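Long-range contact in methyl-accepting chemotaxis sensory transducer (Anaeromyxobacter dehalogenans, PDB 4K08), which probably senses small molecules in the periplasm through its single Cache, PAS-like sensor domain and passes the signal to the chemotaxis machinery: residues W59-E64 / Q94-T99. Sequence-based numbering, arbitrary orientation. Where two conformers were deposited one is given.
Sequences WVNDLE and QEFVRT
The side-chain oxygen OD1 of N61 meets two aromatic residues: it accepts a hydrogen bond from the indole NE1 of W59, 3.0 Å away, and sits near the plane of the F96 ring at its edge, 3.9 Å from F96 CD2. This is where helix 92-103 packs on strand 59-62 in the PAS-like sheet of the single Cache domain; the axis of segment 94-99 crosses that of the strand at -76°. The indole bond lies in the ring plane of W59 and in the carbonyl plane of N61, though it is bent at the hydrogen, and it holds the two flat groups in a common orientation. N61 uses its other end as well: ND2 donates to the backbone O of D62 at 2.9 Å, close to the amide plane. With chi1 at 65°, CG of N61 is tucked between its backbone N and carbonyl carbon, which lets the one amide reach back to the indole and forward to the chain.

Beyond the indole nitrogen, the six-membered ring of W59 runs up against F96. Their planes are 29° apart but slid so far that they scarcely overlap; W59 CZ2 is wedged obliquely against the CE2-CZ bond of F96, a tight 3.2 Å from CE2. Y110 meets F96 edge-to-face and also touches W59, tying the pair to strand 105-113. A bound acetate, probably from the crystallisation liquor, lies beside the W59 side chain and may mark a pocket there.

The D62 carboxylate starts away from the helix, and E64 N meets its OD1 from above the carboxylate plane in an Asx turn. V97 turns its two methyls to the backbone carbonyls of D62 and L63: CG2 rests 3.7 Å from D62 O, while CG1 lies 3.6 Å from L63 O and 4.1 Å from the L63 methyl CD2.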
ATOM      1  N   TRP A  59       3.361  -0.798  -0.601  1.00 22.22           N
ATOM      2  CA  TRP A  59       3.829   0.376   0.120  1.00 25.37           C
ATOM      3  C   TRP A  59       2.929   0.546   1.338  1.00 28.76           C
ATOM      4  O   TRP A  59       1.862  -0.042   1.425  1.00 24.55           O
ATOM      5  CB  TRP A  59       3.732   1.680  -0.742  1.00 24.49           C
ATOM      6  CG  TRP A  59       2.267   2.128  -0.898  1.00 25.86           C
ATOM      7  CD1 TRP A  59       1.541   2.983  -0.054  1.00 26.92           C
ATOM      8  CD2 TRP A  59       1.340   1.706  -1.914  1.00 26.13           C
ATOM      9  NE1 TRP A  59       0.250   3.131  -0.526  1.00 26.84           N
ATOM     10  CE2 TRP A  59       0.074   2.331  -1.622  1.00 28.49           C
ATOM     11  CE3 TRP A  59       1.436   0.860  -3.027  1.00 26.23           C
ATOM     12  CZ2 TRP A  59      -1.060   2.146  -2.423  1.00 29.83           C
ATOM     13  CZ3 TRP A  59       0.272   0.681  -3.853  1.00 28.50           C
ATOM     14  CH2 TRP A  59      -0.948   1.321  -3.535  1.00 29.28           C
ATOM     15  N   VAL A  60       3.366   1.372   2.278  1.00 26.86           N
ATOM     16  CA  VAL A  60       2.579   1.670   3.439  1.00 23.84           C
ATOM     17  C   VAL A  60       2.524   3.183   3.597  1.00 25.65           C
ATOM     18  O   VAL A  60       3.560   3.858   3.566  1.00 25.10           O
ATOM     19  CB  VAL A  60       3.202   1.062   4.726  1.00 26.04           C
ATOM     20  CG1 VAL A  60       2.330   1.492   5.961  1.00 28.18           C
ATOM     21  CG2 VAL A  60       3.343  -0.479   4.605  1.00 24.65           C
ATOM     22  N   ASN A  61       1.323   3.727   3.762  1.00 27.30           N
ATOM     23  CA  ASN A  61       1.216   5.109   4.209  1.00 31.23           C
ATOM     24  C   ASN A  61       0.277   5.200   5.410  1.00 32.09           C
ATOM     25  O   ASN A  61      -0.417   4.239   5.692  1.00 30.97           O
ATOM     26  CB  ASN A  61       0.792   6.068   3.070  1.00 30.41           C
ATOM     27  CG  ASN A  61      -0.614   5.787   2.534  1.00 32.89           C
ATOM     28  OD1 ASN A  61      -0.789   5.039   1.561  1.00 31.02           O
ATOM     29  ND2 ASN A  61      -1.620   6.408   3.154  1.00 31.12           N
ATOM     30  N   ASP A  62       0.272   6.339   6.107  1.00 28.81           N
ATOM     31  CA  ASP A  62      -0.644   6.493   7.262  1.00 31.58           C
ATOM     32  C   ASP A  62      -1.804   7.399   6.893  1.00 33.97           C
ATOM     33  O   ASP A  62      -2.000   7.731   5.698  1.00 31.90           O
ATOM     34  CB  ASP A  62       0.044   7.003   8.557  1.00 31.96           C
ATOM     35  CG  ASP A  62       0.583   8.443   8.449  1.00 34.23           C
ATOM     36  OD1 ASP A  62       0.129   9.270   7.598  1.00 32.60           O
ATOM     37  OD2 ASP A  62       1.510   8.750   9.240  1.00 36.58           O
ATOM     38  N   LEU A  63      -2.581   7.793   7.902  1.00 34.90           N
ATOM     39  CA  LEU A  63      -3.866   8.437   7.635  1.00 37.50           C
ATOM     40  C   LEU A  63      -3.792   9.947   7.440  1.00 38.19           C
ATOM     41  O   LEU A  63      -4.770  10.557   7.023  1.00 39.51           O
ATOM     42  CB  LEU A  63      -4.877   8.073   8.749  1.00 41.73           C
ATOM     43  CG  LEU A  63      -5.136   6.551   8.829  1.00 41.54           C
ATOM     44  CD1 LEU A  63      -6.061   6.244   9.999  1.00 46.06           C
ATOM     45  CD2 LEU A  63      -5.701   5.987   7.524  1.00 39.22           C
ATOM     46  N   GLU A  64      -2.634  10.550   7.704  1.00 38.69           N
ATOM     47  CA  GLU A  64      -2.465  11.988   7.510  1.00 39.86           C
ATOM     48  C   GLU A  64      -2.944  12.506   6.120  1.00 40.60           C
ATOM     49  O   GLU A  64      -3.678  13.483   6.081  1.00 40.18           O
ATOM     50  CB  GLU A  64      -1.019  12.423   7.824  1.00 41.63           C
ATOM     51  CG  GLU A  64      -0.819  13.956   7.887  1.00 41.76           C
ATOM     52  CD  GLU A  64       0.594  14.361   8.316  1.00 42.03           C
ATOM     53  OE1 GLU A  64       1.344  13.505   8.871  1.00 39.03           O
ATOM     54  OE2 GLU A  64       0.965  15.531   8.078  1.00 40.93           O
ATOM     55  N   GLN A  94      -4.884  10.782  -0.631  1.00 33.28           N
ATOM     56  CA  GLN A  94      -6.110  11.205   0.041  1.00 36.52           C
ATOM     57  C   GLN A  94      -7.222  10.203  -0.320  1.00 36.23           C
ATOM     58  O   GLN A  94      -7.981   9.800   0.561  1.00 35.71           O
ATOM     59  CB  GLN A  94      -6.485  12.691  -0.265  1.00 35.19           C
ATOM     60  CG  GLN A  94      -6.128  13.625   0.959  1.00 49.11           C
ATOM     61  CD  GLN A  94      -5.707  15.043   0.511  1.00 56.58           C
ATOM     62  OE1 GLN A  94      -4.498  15.308   0.241  1.00 55.68           O
ATOM     63  NE2 GLN A  94      -6.710  15.944   0.367  1.00 57.83           N
ATOM     64  N   GLU A  95      -7.279   9.764  -1.580  0.53 36.94           N
ATOM     65  CA  GLU A  95      -8.342   8.838  -1.969  0.53 38.39           C
ATOM     66  C   GLU A  95      -8.177   7.451  -1.319  0.53 40.90           C
ATOM     67  O   GLU A  95      -9.163   6.797  -0.993  0.53 42.26           O
ATOM     68  CB  GLU A  95      -8.474   8.752  -3.496  0.53 38.78           C
ATOM     69  CG  GLU A  95      -9.094  10.007  -4.126  0.53 42.72           C
ATOM     70  CD  GLU A  95     -10.501  10.309  -3.597  0.53 43.92           C
ATOM     71  OE1 GLU A  95     -11.397   9.461  -3.816  0.53 43.76           O
ATOM     72  OE2 GLU A  95     -10.705  11.371  -2.946  0.53 42.91           O
ATOM     73  N   PHE A  96      -6.940   7.004  -1.110  1.00 38.28           N
ATOM     74  CA  PHE A  96      -6.716   5.764  -0.344  1.00 37.96           C
ATOM     75  C   PHE A  96      -7.289   5.891   1.075  1.00 34.41           C
ATOM     76  O   PHE A  96      -7.931   4.981   1.584  1.00 34.95           O
ATOM     77  CB  PHE A  96      -5.223   5.449  -0.185  1.00 38.13           C
ATOM     78  CG  PHE A  96      -4.494   5.206  -1.481  1.00 34.79           C
ATOM     79  CD1 PHE A  96      -5.175   4.870  -2.640  1.00 32.47           C
ATOM     80  CD2 PHE A  96      -3.097   5.263  -1.518  1.00 35.07           C
ATOM     81  CE1 PHE A  96      -4.477   4.641  -3.825  1.00 31.76           C
ATOM     82  CE2 PHE A  96      -2.397   5.044  -2.707  1.00 29.85           C
ATOM     83  CZ  PHE A  96      -3.089   4.720  -3.853  1.00 28.00           C
ATOM     84  N   VAL A  97      -6.974   7.007   1.720  1.00 34.33           N
ATOM     85  CA  VAL A  97      -7.359   7.203   3.118  1.00 35.38           C
ATOM     86  C   VAL A  97      -8.885   7.279   3.215  1.00 40.02           C
ATOM     87  O   VAL A  97      -9.467   6.666   4.116  1.00 38.69           O
ATOM     88  CB  VAL A  97      -6.659   8.452   3.763  1.00 37.87           C
ATOM     89  CG1 VAL A  97      -7.375   8.920   5.123  1.00 36.83           C
ATOM     90  CG2 VAL A  97      -5.187   8.166   3.938  1.00 34.14           C
ATOM     91  N   ARG A  98      -9.529   7.986   2.275  1.00 48.47           N
ATOM     92  CA  ARG A  98     -11.004   8.065   2.252  1.00 54.15           C
ATOM     93  C   ARG A  98     -11.630   6.696   2.030  1.00 50.58           C
ATOM     94  O   ARG A  98     -12.601   6.344   2.664  1.00 46.48           O
ATOM     95  CB  ARG A  98     -11.513   9.020   1.164  1.00 57.32           C
ATOM     96  CG  ARG A  98     -11.318  10.499   1.463  1.00 58.88           C
ATOM     97  CD  ARG A  98     -12.200  11.362   0.525  1.00 62.10           C
ATOM     98  NE  ARG A  98     -11.399  12.156  -0.403  1.00 61.96           N
ATOM     99  CZ  ARG A  98     -10.564  13.131  -0.014  1.00 55.84           C
ATOM    100  NH1 ARG A  98      -9.839  13.812  -0.936  1.00 52.85           N
ATOM    101  NH2 ARG A  98     -10.433  13.412   1.310  1.00 50.78           N
ATOM    102  N   THR A  99     -11.045   5.916   1.133  1.00 44.66           N
ATOM    103  CA  THR A  99     -11.549   4.587   0.819  1.00 42.53           C
ATOM    104  C   THR A  99     -11.456   3.648   2.017  1.00 48.79           C
ATOM    105  O   THR A  99     -12.396   2.900   2.286  1.00 52.42           O
ATOM    106  CB  THR A  99     -10.720   3.961  -0.327  1.00 42.82           C
ATOM    107  OG1 THR A  99     -10.806   4.814  -1.473  1.00 40.52           O
ATOM    108  CG2 THR A  99     -11.216   2.556  -0.672  1.00 43.16           C
TER